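PDB 4EGS: ribose 5-phosphate isomerase RpiB from Thermoanaerobacter tengcongensis, which probably hydrolyses phosphotyrosine in proteins through the N-terminal domain described here and, as the full-length protein, probably also interconverts aldoses and ketoses. Local coordinates for residues 39-42 / 47-50; 53-58 / 66-71; 84-89 / 95-100; 140-145 / 166-171. One frame throughout, in Å; residues are numbered along the deposited sequence. Where two conformers were deposited one is given.

Overall arrangement
The four contacts run from a polar active-site core to a charged pair at the surface. Interactions 1 and 2 are buried and share helix 47-61, which interaction 1 joins to strand 36-41 and interaction 2 to the neighbouring strand 67-72. The first is built on a backbone N-H bond accepted by sulfur and a bound anion, the second on an aromatic ring and one amide-to-backbone bond. Interaction 3, partly buried, folds the chain after helix 83-93 back over that helix by aliphatic packing, and Met50 from interaction 1 packs on its Ala85 and Leu89. Interaction 4 lies at the surface, a salt bridge with a water between residues 140-145 and helix 159-179.

Interaction 1: residues 39-42 / 47-50; sequences FVCT and RSPM. With BCT (bicarbonate ion), chain C.
Cys41 SG accepts the backbone N-H of Ser48 in a nearly straight bond, with N and SG 3.3 Å apart and an angle of 168° at the hydrogen. The same sulfur lies 3.5 Å from Arg47 CD and near the plane of the guanidinium, at its edge. Bicarbonate, probably taken up from the crystallisation liquor, lies between Thr42 N and the Arg47 guanidinium: its O2 accepts from Thr42 N at 3.1 Å and is 2.7 Å from Arg47 NH1, while its O1 sits over one guanidinium face. Bends at chi2 (129°) and chi3 (145°) curl the arginine chain round the anion. This is the phosphate-binding P-loop of the low molecular weight tyrosine phosphatases, the CX5R signature running from Cys41 to Arg47 between a strand end and a helix start; both residues are predicted to be catalytic, and the bicarbonate probably marks where a phosphate would bind. Behind the sulfur, Ser48 turns OG against the strand backbone, 2.9 Å from Cys41 N but too poorly angled to bond, and its CB is 3.6 Å from Cys41 CB. In the next shell, Thr42 OG1 is hydrogen-bonded to His123 NE2, and Arg47 packs on Asp153, the predicted proton donor, with a weak bond from NE to Val151 O. Backbone bonds pair Cys41 with Ala71 and Val73, and Ser70 OG is hydrogen-bonded to Ser48 O.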
loop_
_atom_site.group_PDB
_atom_site.type_symbol
_atom_site.label_atom_id
_atom_site.label_comp_id
_atom_site.label_asym_id
_atom_site.label_seq_id
_atom_site.Cartn_x
_atom_site.Cartn_y
_atom_site.Cartn_z
ATOM N N PHE A 39 3.999 -7.739 12.322
ATOM C CA PHE A 39 4.051 -9.196 12.371
ATOM C C PHE A 39 3.978 -9.678 13.817
ATOM O O PHE A 39 4.674 -9.154 14.689
ATOM C CB PHE A 39 5.320 -9.722 11.699
ATOM C CG PHE A 39 5.403 -9.411 10.232
ATOM C CD1 PHE A 39 4.575 -10.053 9.326
ATOM C CD2 PHE A 39 6.317 -8.486 9.757
ATOM C CE1 PHE A 39 4.651 -9.773 7.976
ATOM C CE2 PHE A 39 6.399 -8.202 8.408
ATOM C CZ PHE A 39 5.565 -8.846 7.516
ATOM N N VAL A 40 3.136 -10.673 14.072
ATOM C CA VAL A 40 2.909 -11.136 15.437
ATOM C C VAL A 40 3.336 -12.582 15.670
ATOM O O VAL A 40 2.896 -13.500 14.978
ATOM C CB VAL A 40 1.441 -10.938 15.871
ATOM C CG1 VAL A 40 1.151 -11.706 17.152
ATOM C CG2 VAL A 40 1.147 -9.462 16.057
ATOM N N CYS A 41 4.205 -12.758 16.659
ATOM C CA CYS A 41 4.692 -14.065 17.065
ATOM C C CYS A 41 4.100 -14.404 18.422
ATOM O O CYS A 41 3.243 -13.682 18.933
ATOM C CB CYS A 41 6.211 -14.021 17.199
ATOM S SG CYS A 41 7.102 -15.218 16.215
ATOM N N THR A 42 4.565 -15.500 19.010
ATOM C CA THR A 42 4.252 -15.793 20.400
ATOM C C THR A 42 5.277 -15.109 21.295
ATOM O O THR A 42 4.918 -14.411 22.242
ATOM C CB THR A 42 4.244 -17.306 20.688
ATOM O OG1 THR A 42 3.068 -17.896 20.123
ATOM C CG2 THR A 42 4.252 -17.562 22.186
ATOM N N ARG A 47 9.947 -16.300 14.027
ATOM C CA ARG A 47 9.266 -15.969 12.772
ATOM C C ARG A 47 9.076 -14.468 12.549
ATOM O O ARG A 47 9.434 -13.944 11.495
ATOM C CB ARG A 47 7.901 -16.653 12.686
ATOM C CG ARG A 47 7.811 -18.017 13.330
ATOM C CD ARG A 47 6.622 -18.036 14.270
ATOM N NE ARG A 47 5.942 -19.325 14.315
ATOM C CZ ARG A 47 5.143 -19.704 15.305
ATOM N NH1 ARG A 47 4.940 -18.901 16.340
ATOM N NH2 ARG A 47 4.555 -20.891 15.268
ATOM N N SER A 48 8.485 -13.793 13.530
ATOM C CA SER A 48 8.232 -12.354 13.426
ATOM C C SER A 48 9.477 -11.506 13.128
ATOM O O SER A 48 9.412 -10.615 12.285
ATOM C CB SER A 48 7.485 -11.822 14.657
ATOM O OG SER A 48 6.104 -12.126 14.581
ATOM N N PRO A 49 10.606 -11.770 13.816
ATOM C CA PRO A 49 11.808 -11.028 13.416
ATOM C C PRO A 49 12.239 -11.374 11.994
ATOM O O PRO A 49 12.739 -10.506 11.279
ATOM C CB PRO A 49 12.865 -11.510 14.414
ATOM C CG PRO A 49 12.090 -11.961 15.597
ATOM C CD PRO A 49 10.837 -12.559 15.040
ATOM N N MET A 50 12.042 -12.626 11.596
ATOM C CA MET A 50 12.375 -13.071 10.247
ATOM C C MET A 50 11.427 -12.466 9.219
ATOM O O MET A 50 11.864 -11.932 8.200
ATOM C CB MET A 50 12.349 -14.600 10.152
ATOM C CG MET A 50 13.543 -15.286 10.803
ATOM S SD MET A 50 13.328 -17.069 10.997
ATOM C CE MET A 50 13.427 -17.621 9.300
HETATM C C BCT C . 7.770 -18.237 18.215
HETATM O O1 BCT C . 8.078 -18.714 16.958
HETATM O O2 BCT C . 6.434 -17.954 18.393
HETATM O O3 BCT C . 8.619 -17.240 18.653
#

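Interaction 2: residues 53-58 / 66-71; sequences GIFNAK and WEAKSA
Phe55 points its ring from the helix toward the strand, so that one end meets Trp66 and one side meets Ala68. Its CG stands anti to the backbone N (chi1 175°), which carries CZ to within 3.8 Å of Trp66 CB, an atom lying at the ring edge near its plane. The two aromatic side chains pass at a slant rather than stacking. Ala68 CB comes within 3.5 Å of Phe55 CD2, in a direction neither squarely over the face nor at the edge. Asn56, one residue on, turns its amide toward the same alanine: OD1 accepts from Ala68 N at 3.0 Å, in the carbonyl plane and on a lone pair, though the N-H is bent to 137°. Ala68 is thus gripped twice, its methyl by the ring and its N-H by the amide. Val37 of the adjacent strand touches both Phe55 and Ala68, and Ile177 of helix 159-179 also packs on Phe55. The local helix and strand axes approach to 7.6 Å and run nearly opposite, at 170°, as expected where the helix of a beta-alpha-beta crossover returns along the sheet, here linking strands 36-41 and 67-72.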
loop_
_atom_site.group_PDB
_atom_site.type_symbol
_atom_site.label_atom_id
_atom_site.label_comp_id
_atom_site.label_asym_id
_atom_site.label_seq_id
_atom_site.Cartn_x
_atom_site.Cartn_y
_atom_site.Cartn_z
ATOM N N GLY A 53 12.232 -8.958 8.960
ATOM C CA GLY A 53 13.539 -8.776 8.358
ATOM C C GLY A 53 13.546 -8.781 6.841
ATOM O O GLY A 53 14.003 -7.823 6.218
ATOM N N ILE A 54 13.043 -9.855 6.241
ATOM C CA ILE A 54 13.085 -9.983 4.787
ATOM C C ILE A 54 12.041 -9.110 4.086
ATOM O O ILE A 54 12.208 -8.761 2.918
ATOM C CB ILE A 54 12.981 -11.459 4.317
ATOM C CG1 ILE A 54 11.560 -11.804 3.858
ATOM C CG2 ILE A 54 13.462 -12.406 5.408
ATOM C CD1 ILE A 54 10.619 -12.147 4.985
ATOM N N PHE A 55 10.973 -8.754 4.798
ATOM C CA PHE A 55 9.972 -7.841 4.251
ATOM C C PHE A 55 10.619 -6.499 3.951
ATOM O O PHE A 55 10.487 -5.971 2.849
ATOM C CB PHE A 55 8.803 -7.646 5.220
ATOM C CG PHE A 55 7.793 -6.624 4.758
ATOM C CD1 PHE A 55 6.723 -6.997 3.961
ATOM C CD2 PHE A 55 7.914 -5.291 5.123
ATOM C CE1 PHE A 55 5.796 -6.062 3.537
ATOM C CE2 PHE A 55 6.992 -4.353 4.702
ATOM C CZ PHE A 55 5.931 -4.739 3.908
ATOM N N ASN A 56 11.308 -5.951 4.948
ATOM C CA ASN A 56 12.021 -4.693 4.781
ATOM C C ASN A 56 13.067 -4.789 3.682
ATOM O O ASN A 56 13.156 -3.908 2.833
ATOM C CB ASN A 56 12.664 -4.251 6.098
ATOM C CG ASN A 56 11.643 -3.773 7.112
ATOM O OD1 ASN A 56 10.567 -3.298 6.748
ATOM N ND2 ASN A 56 11.976 -3.893 8.392
ATOM N N ALA A 57 13.840 -5.872 3.692
ATOM C CA ALA A 57 14.854 -6.107 2.667
ATOM C C ALA A 57 14.243 -6.124 1.268
ATOM O O ALA A 57 14.864 -5.678 0.304
ATOM C CB ALA A 57 15.597 -7.404 2.940
ATOM N N LYS A 58 13.024 -6.644 1.162
ATOM C CA LYS A 58 12.283 -6.596 -0.093
ATOM C C LYS A 58 11.699 -5.203 -0.291
ATOM O O LYS A 58 11.690 -4.674 -1.400
ATOM C CB LYS A 58 11.164 -7.640 -0.109
ATOM C CG LYS A 58 11.634 -9.084 -0.200
ATOM C CD LYS A 58 10.445 -10.028 -0.302
ATOM C CE LYS A 58 10.847 -11.479 -0.082
ATOM N NZ LYS A 58 11.721 -12.001 -1.169
ATOM N N TRP A 66 6.458 1.064 2.706
ATOM C CA TRP A 66 5.970 0.163 3.744
ATOM C C TRP A 66 7.103 -0.217 4.691
ATOM O O TRP A 66 8.253 -0.354 4.275
ATOM C CB TRP A 66 5.364 -1.102 3.130
ATOM C CG TRP A 66 3.959 -0.934 2.629
ATOM C CD1 TRP A 66 3.573 -0.584 1.368
ATOM C CD2 TRP A 66 2.753 -1.119 3.381
ATOM N NE1 TRP A 66 2.201 -0.537 1.289
ATOM C CE2 TRP A 66 1.675 -0.862 2.510
ATOM C CE3 TRP A 66 2.482 -1.476 4.706
ATOM C CZ2 TRP A 66 0.347 -0.948 2.924
ATOM C CZ3 TRP A 66 1.162 -1.563 5.112
ATOM C CH2 TRP A 66 0.112 -1.299 4.225
ATOM N N GLU A 67 6.775 -0.385 5.968
ATOM C CA GLU A 67 7.761 -0.814 6.952
ATOM C C GLU A 67 7.184 -1.913 7.834
ATOM O O GLU A 67 5.971 -1.995 8.028
ATOM C CB GLU A 67 8.227 0.364 7.808
ATOM C CG GLU A 67 7.237 0.788 8.879
ATOM C CD GLU A 67 7.662 2.055 9.590
ATOM O OE1 GLU A 67 7.426 2.161 10.813
ATOM O OE2 GLU A 67 8.228 2.948 8.924
ATOM N N ALA A 68 8.062 -2.756 8.365
ATOM C CA ALA A 68 7.637 -3.892 9.172
ATOM C C ALA A 68 8.086 -3.761 10.620
ATOM O O ALA A 68 9.188 -3.288 10.901
ATOM C CB ALA A 68 8.164 -5.185 8.576
ATOM N N LYS A 69 7.222 -4.187 11.533
ATOM C CA LYS A 69 7.573 -4.266 12.943
ATOM C C LYS A 69 7.093 -5.596 13.515
ATOM O O LYS A 69 6.233 -6.256 12.932
ATOM C CB LYS A 69 6.982 -3.089 13.722
ATOM C CG LYS A 69 8.004 -2.284 14.525
ATOM C CD LYS A 69 8.467 -3.026 15.780
ATOM C CE LYS A 69 9.823 -3.700 15.586
ATOM N NZ LYS A 69 10.162 -4.609 16.721
ATOM N N SER A 70 7.658 -5.990 14.652
ATOM C CA SER A 70 7.352 -7.284 15.248
ATOM C C SER A 70 6.918 -7.165 16.703
ATOM O O SER A 70 7.173 -6.154 17.357
ATOM C CB SER A 70 8.565 -8.208 15.154
ATOM O OG SER A 70 8.892 -8.493 13.809
ATOM N N ALA A 71 6.264 -8.213 17.196
ATOM C CA ALA A 71 5.842 -8.296 18.591
ATOM C C ALA A 71 5.414 -9.724 18.916
ATOM O O ALA A 71 5.100 -10.504 18.017
ATOM C CB ALA A 71 4.702 -7.326 18.867
#

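Interaction 3: residues 84-89 / 95-100; sequences EAVEVL and IDISDH
Leu89 is the tight centre of this contact, lying beside Ile95 with both side chains pointing the same way and meeting Ile97 almost at right angles. Its CG is 3.6 Å from Ile95 CG2, and its CD2 reaches Ile97 CD1 at 3.7 Å. The branch CG2 of Ile95 is placed between its backbone N and carbonyl carbon (chi1 -155° for CG1), which brings this methyl against the leucine. The backbone joins in at the same end: Ile95 N donates to Leu89 O at 3.2 Å, but the bond is bent to 138° and the donor stands 37° above the carbonyl plane. Met50 of helix 47-61 packs on Leu89 from within the fold, while Ala57 of that helix touches Ile95.

The outer side is just as close, but one methyl carries it among partly exposed residues. The side chains of Val86 and Ile97 run past each other in opposite directions, with Val86 CG2 3.6 Å from Ile97 CG1 and 3.5 Å from Asp96 O. Ser98 is the thin, exposed end: its CA is 4.0 Å from Val86 CG2. It belongs to a type I turn running from Ile97 to His100, whose NE2 is hydrogen-bonded to Asn44 O in the bicarbonate pocket. With a single bent backbone bond beside three aliphatic pairs, the returning chain is probably held to its own helix mainly by the fit of branched side chains.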
loop_
_atom_site.group_PDB
_atom_site.type_symbol
_atom_site.label_atom_id
_atom_site.label_comp_id
_atom_site.label_asym_id
_atom_site.label_seq_id
_atom_site.Cartn_x
_atom_site.Cartn_y
_atom_site.Cartn_z
ATOM N N GLU A 84 19.864 -19.077 15.070
ATOM C CA GLU A 84 19.558 -19.805 13.844
ATOM C C GLU A 84 18.845 -18.896 12.852
ATOM O O GLU A 84 19.197 -18.850 11.675
ATOM C CB GLU A 84 18.700 -21.037 14.131
ATOM C CG GLU A 84 19.454 -22.214 14.726
ATOM C CD GLU A 84 19.553 -22.146 16.236
ATOM O OE1 GLU A 84 20.201 -23.034 16.829
ATOM O OE2 GLU A 84 18.978 -21.212 16.831
ATOM N N ALA A 85 17.839 -18.174 13.341
ATOM C CA ALA A 85 17.106 -17.217 12.521
ATOM C C ALA A 85 18.048 -16.145 11.991
ATOM O O ALA A 85 17.949 -15.728 10.839
ATOM C CB ALA A 85 15.985 -16.583 13.325
ATOM N N VAL A 86 18.970 -15.713 12.845
ATOM C CA VAL A 86 19.940 -14.690 12.478
ATOM C C VAL A 86 20.931 -15.202 11.430
ATOM O O VAL A 86 21.373 -14.443 10.569
ATOM C CB VAL A 86 20.675 -14.129 13.727
ATOM C CG1 VAL A 86 22.179 -14.328 13.628
ATOM C CG2 VAL A 86 20.345 -12.660 13.922
ATOM N N GLU A 87 21.261 -16.491 11.490
ATOM C CA GLU A 87 22.221 -17.057 10.544
ATOM C C GLU A 87 21.553 -17.553 9.264
ATOM O O GLU A 87 22.139 -17.472 8.188
ATOM C CB GLU A 87 23.069 -18.164 11.187
ATOM C CG GLU A 87 22.335 -19.462 11.482
ATOM C CD GLU A 87 23.267 -20.549 11.988
ATOM O OE1 GLU A 87 24.301 -20.799 11.334
ATOM O OE2 GLU A 87 22.970 -21.149 13.043
ATOM N N VAL A 88 20.326 -18.053 9.375
ATOM C CA VAL A 88 19.610 -18.518 8.191
ATOM C C VAL A 88 19.199 -17.337 7.313
ATOM O O VAL A 88 19.102 -17.459 6.096
ATOM C CB VAL A 88 18.378 -19.393 8.544
ATOM C CG1 VAL A 88 17.259 -18.554 9.139
ATOM C CG2 VAL A 88 17.886 -20.126 7.314
ATOM N N LEU A 89 18.980 -16.185 7.934
ATOM C CA LEU A 89 18.609 -14.992 7.190
ATOM C C LEU A 89 19.850 -14.321 6.620
ATOM O O LEU A 89 19.782 -13.638 5.602
ATOM C CB LEU A 89 17.838 -14.022 8.085
ATOM C CG LEU A 89 16.348 -13.884 7.777
ATOM C CD1 LEU A 89 15.677 -15.244 7.715
ATOM C CD2 LEU A 89 15.678 -12.995 8.807
ATOM N N ILE A 95 20.278 -10.603 4.774
ATOM C CA ILE A 95 19.754 -9.664 5.759
ATOM C C ILE A 95 20.285 -10.034 7.143
ATOM O O ILE A 95 20.638 -11.186 7.391
ATOM C CB ILE A 95 18.209 -9.619 5.752
ATOM C CG1 ILE A 95 17.711 -8.279 6.295
ATOM C CG2 ILE A 95 17.631 -10.773 6.542
ATOM C CD1 ILE A 95 18.265 -7.081 5.551
ATOM N N ASP A 96 20.345 -9.056 8.039
ATOM C CA ASP A 96 21.024 -9.242 9.316
ATOM C C ASP A 96 20.096 -9.599 10.477
ATOM O O ASP A 96 20.215 -10.678 11.055
ATOM C CB ASP A 96 21.836 -7.996 9.672
ATOM C CG ASP A 96 22.895 -8.273 10.717
ATOM O OD1 ASP A 96 22.857 -9.361 11.328
ATOM O OD2 ASP A 96 23.771 -7.407 10.927
ATOM N N ILE A 97 19.202 -8.673 10.819
ATOM C CA ILE A 97 18.339 -8.758 12.008
ATOM C C ILE A 97 19.085 -8.970 13.340
ATOM O O ILE A 97 18.486 -9.356 14.346
ATOM C CB ILE A 97 17.139 -9.756 11.838
ATOM C CG1 ILE A 97 17.513 -11.197 12.207
ATOM C CG2 ILE A 97 16.575 -9.675 10.429
ATOM C CD1 ILE A 97 16.325 -12.127 12.329
ATOM N N SER A 98 20.384 -8.674 13.352
ATOM C CA SER A 98 21.186 -8.798 14.572
ATOM C C SER A 98 20.758 -7.809 15.649
ATOM O O SER A 98 20.982 -8.045 16.836
ATOM C CB SER A 98 22.675 -8.599 14.284
ATOM O OG SER A 98 23.206 -9.669 13.522
ATOM N N ASP A 99 20.155 -6.700 15.233
ATOM C CA ASP A 99 19.769 -5.649 16.169
ATOM C C ASP A 99 18.334 -5.775 16.682
ATOM O O ASP A 99 17.823 -4.858 17.323
ATOM C CB ASP A 99 19.987 -4.264 15.552
ATOM N N HIS A 100 17.686 -6.905 16.412
ATOM C CA HIS A 100 16.332 -7.126 16.914
ATOM C C HIS A 100 16.343 -7.532 18.384
ATOM O O HIS A 100 17.253 -8.219 18.848
ATOM C CB HIS A 100 15.593 -8.180 16.084
ATOM C CG HIS A 100 14.222 -8.499 16.598
ATOM N ND1 HIS A 100 13.107 -7.773 16.240
ATOM C CD2 HIS A 100 13.790 -9.457 17.452
ATOM C CE1 HIS A 100 12.045 -8.275 16.846
ATOM N NE2 HIS A 100 12.432 -9.297 17.588
#

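Interaction 4: residues 140-145 / 166-171; sequences TIKEFV and AEELSG
Lys142 lies on a turn in which residues 141-144 have helical backbone angles and Phe144 N bonds to Thr140 O at 3.0 Å, and it faces Glu168 on a regular stretch of helix. The contact is made by one pair of side chains, Lys142 and Glu168: Lys142 NZ forms a salt bridge with Glu168 OE2 at 3.2 Å, approaching from above the carboxylate plane by 38°. The two chains cross at about a right angle and reach the bridge in different ways. Glu168 is stretched, with CG anti to the backbone N (chi1 174°), whereas Lys142 is folded at each of its outer torsions, including chi2 at -84°. That folding also lays Lys142 CE 3.7 Å from Glu168 OE2. A water closes the pair into a small ring, accepting from Lys142 NZ at 2.7 Å and donating to Glu168 OE2 at the same 2.7 Å, so that OE2 receives both the ammonium and the water. Both residues are partly exposed and the water shares the carboxylate oxygen, so solvent probably screens the pair.

On the other side of the turn, Glu143 OE1 accepts from Thr140 N at 3.2 Å and is also salt-bridged to Lys124. The turn follows strand 138-140 at the edge of the sheet. Lys142 leans on Leu172 and Phe144 on Leu176, both of helix 159-179, a predicted coiled coil, while Leu169 of this helix packs inward on Met50 and Ala51 of helix 47-61.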
loop_
_atom_site.group_PDB
_atom_site.type_symbol
_atom_site.label_atom_id
_atom_site.label_comp_id
_atom_site.label_asym_id
_atom_site.label_seq_id
_atom_site.Cartn_x
_atom_site.Cartn_y
_atom_site.Cartn_z
ATOM N N THR A 140 -4.351 -13.391 9.659
ATOM C CA THR A 140 -3.255 -14.351 9.693
ATOM C C THR A 140 -2.404 -14.187 8.433
ATOM O O THR A 140 -2.905 -13.764 7.390
ATOM C CB THR A 140 -3.774 -15.807 9.876
ATOM O OG1 THR A 140 -3.287 -16.340 11.113
ATOM C CG2 THR A 140 -3.346 -16.715 8.731
ATOM N N ILE A 141 -1.114 -14.495 8.545
ATOM C CA ILE A 141 -0.165 -14.302 7.452
ATOM C C ILE A 141 -0.557 -15.053 6.172
ATOM O O ILE A 141 -0.264 -14.600 5.065
ATOM C CB ILE A 141 1.272 -14.691 7.888
ATOM C CG1 ILE A 141 2.307 -14.209 6.867
ATOM C CG2 ILE A 141 1.385 -16.187 8.141
ATOM C CD1 ILE A 141 2.809 -12.807 7.127
ATOM N N LYS A 142 -1.232 -16.188 6.327
ATOM C CA LYS A 142 -1.654 -16.999 5.189
ATOM C C LYS A 142 -3.013 -16.556 4.654
ATOM O O LYS A 142 -3.227 -16.508 3.445
ATOM C CB LYS A 142 -1.704 -18.479 5.579
ATOM C CG LYS A 142 -0.364 -19.059 6.011
ATOM C CD LYS A 142 0.473 -19.494 4.817
ATOM C CE LYS A 142 0.333 -20.983 4.557
ATOM N NZ LYS A 142 0.658 -21.776 5.772
ATOM N N GLU A 143 -3.927 -16.227 5.560
ATOM C CA GLU A 143 -5.290 -15.875 5.173
ATOM C C GLU A 143 -5.366 -14.524 4.469
ATOM O O GLU A 143 -6.286 -14.280 3.690
ATOM C CB GLU A 143 -6.229 -15.893 6.384
ATOM C CG GLU A 143 -6.426 -14.537 7.044
ATOM C CD GLU A 143 -7.376 -14.592 8.223
ATOM O OE1 GLU A 143 -7.431 -13.608 8.988
ATOM O OE2 GLU A 143 -8.068 -15.619 8.385
ATOM N N PHE A 144 -4.400 -13.650 4.739
ATOM C CA PHE A 144 -4.392 -12.327 4.124
ATOM C C PHE A 144 -4.049 -12.418 2.641
ATOM O O PHE A 144 -4.517 -11.614 1.834
ATOM C CB PHE A 144 -3.415 -11.393 4.841
ATOM C CG PHE A 144 -3.430 -9.981 4.317
ATOM C CD1 PHE A 144 -4.371 -9.071 4.768
ATOM C CD2 PHE A 144 -2.503 -9.566 3.374
ATOM C CE1 PHE A 144 -4.388 -7.773 4.288
ATOM C CE2 PHE A 144 -2.517 -8.272 2.891
ATOM C CZ PHE A 144 -3.459 -7.374 3.349
ATOM N N VAL A 145 -3.229 -13.403 2.287
ATOM C CA VAL A 145 -2.861 -13.612 0.894
ATOM C C VAL A 145 -3.743 -14.676 0.244
ATOM O O VAL A 145 -3.403 -15.225 -0.805
ATOM C CB VAL A 145 -1.369 -13.980 0.741
ATOM C CG1 VAL A 145 -0.492 -12.833 1.221
ATOM C CG2 VAL A 145 -1.048 -15.254 1.504
ATOM N N ALA A 166 11.984 -19.832 6.469
ATOM C CA ALA A 166 12.441 -18.614 5.810
ATOM C C ALA A 166 11.942 -18.520 4.368
ATOM O O ALA A 166 11.580 -17.442 3.898
ATOM C CB ALA A 166 13.963 -18.517 5.863
ATOM N N GLU A 167 11.924 -19.655 3.675
ATOM C CA GLU A 167 11.458 -19.712 2.294
ATOM C C GLU A 167 9.964 -19.411 2.208
ATOM O O GLU A 167 9.531 -18.624 1.364
ATOM C CB GLU A 167 11.742 -21.088 1.700
ATOM C CG GLU A 167 13.205 -21.488 1.681
ATOM C CD GLU A 167 13.362 -22.988 1.587
ATOM O OE1 GLU A 167 14.506 -23.475 1.475
ATOM O OE2 GLU A 167 12.327 -23.683 1.629
ATOM N N GLU A 168 9.181 -20.039 3.082
ATOM C CA GLU A 168 7.740 -19.816 3.109
ATOM C C GLU A 168 7.433 -18.349 3.381
ATOM O O GLU A 168 6.607 -17.744 2.702
ATOM C CB GLU A 168 7.056 -20.707 4.151
ATOM C CG GLU A 168 5.569 -20.410 4.321
ATOM C CD GLU A 168 4.831 -21.476 5.112
ATOM O OE1 GLU A 168 5.243 -22.653 5.065
ATOM O OE2 GLU A 168 3.832 -21.134 5.780
ATOM N N LEU A 169 8.121 -17.783 4.368
ATOM C CA LEU A 169 7.962 -16.376 4.717
ATOM C C LEU A 169 8.305 -15.465 3.542
ATOM O O LEU A 169 7.584 -14.508 3.258
ATOM C CB LEU A 169 8.833 -16.031 5.927
ATOM C CG LEU A 169 8.104 -15.608 7.204
ATOM C CD1 LEU A 169 6.814 -16.394 7.386
ATOM C CD2 LEU A 169 9.013 -15.791 8.410
ATOM N N SER A 170 9.404 -15.770 2.860
ATOM C CA SER A 170 9.836 -14.985 1.709
ATOM C C SER A 170 8.817 -15.057 0.579
ATOM O O SER A 170 8.599 -14.080 -0.137
ATOM C CB SER A 170 11.202 -15.464 1.215
ATOM O OG SER A 170 12.187 -15.325 2.224
ATOM N N GLY A 171 8.194 -16.222 0.426
ATOM C CA GLY A 171 7.190 -16.417 -0.604
ATOM C C GLY A 171 5.887 -15.721 -0.262
ATOM O O GLY A 171 5.246 -15.124 -1.126
HETATM O O HOH W 1 2.653 -23.518 5.873
#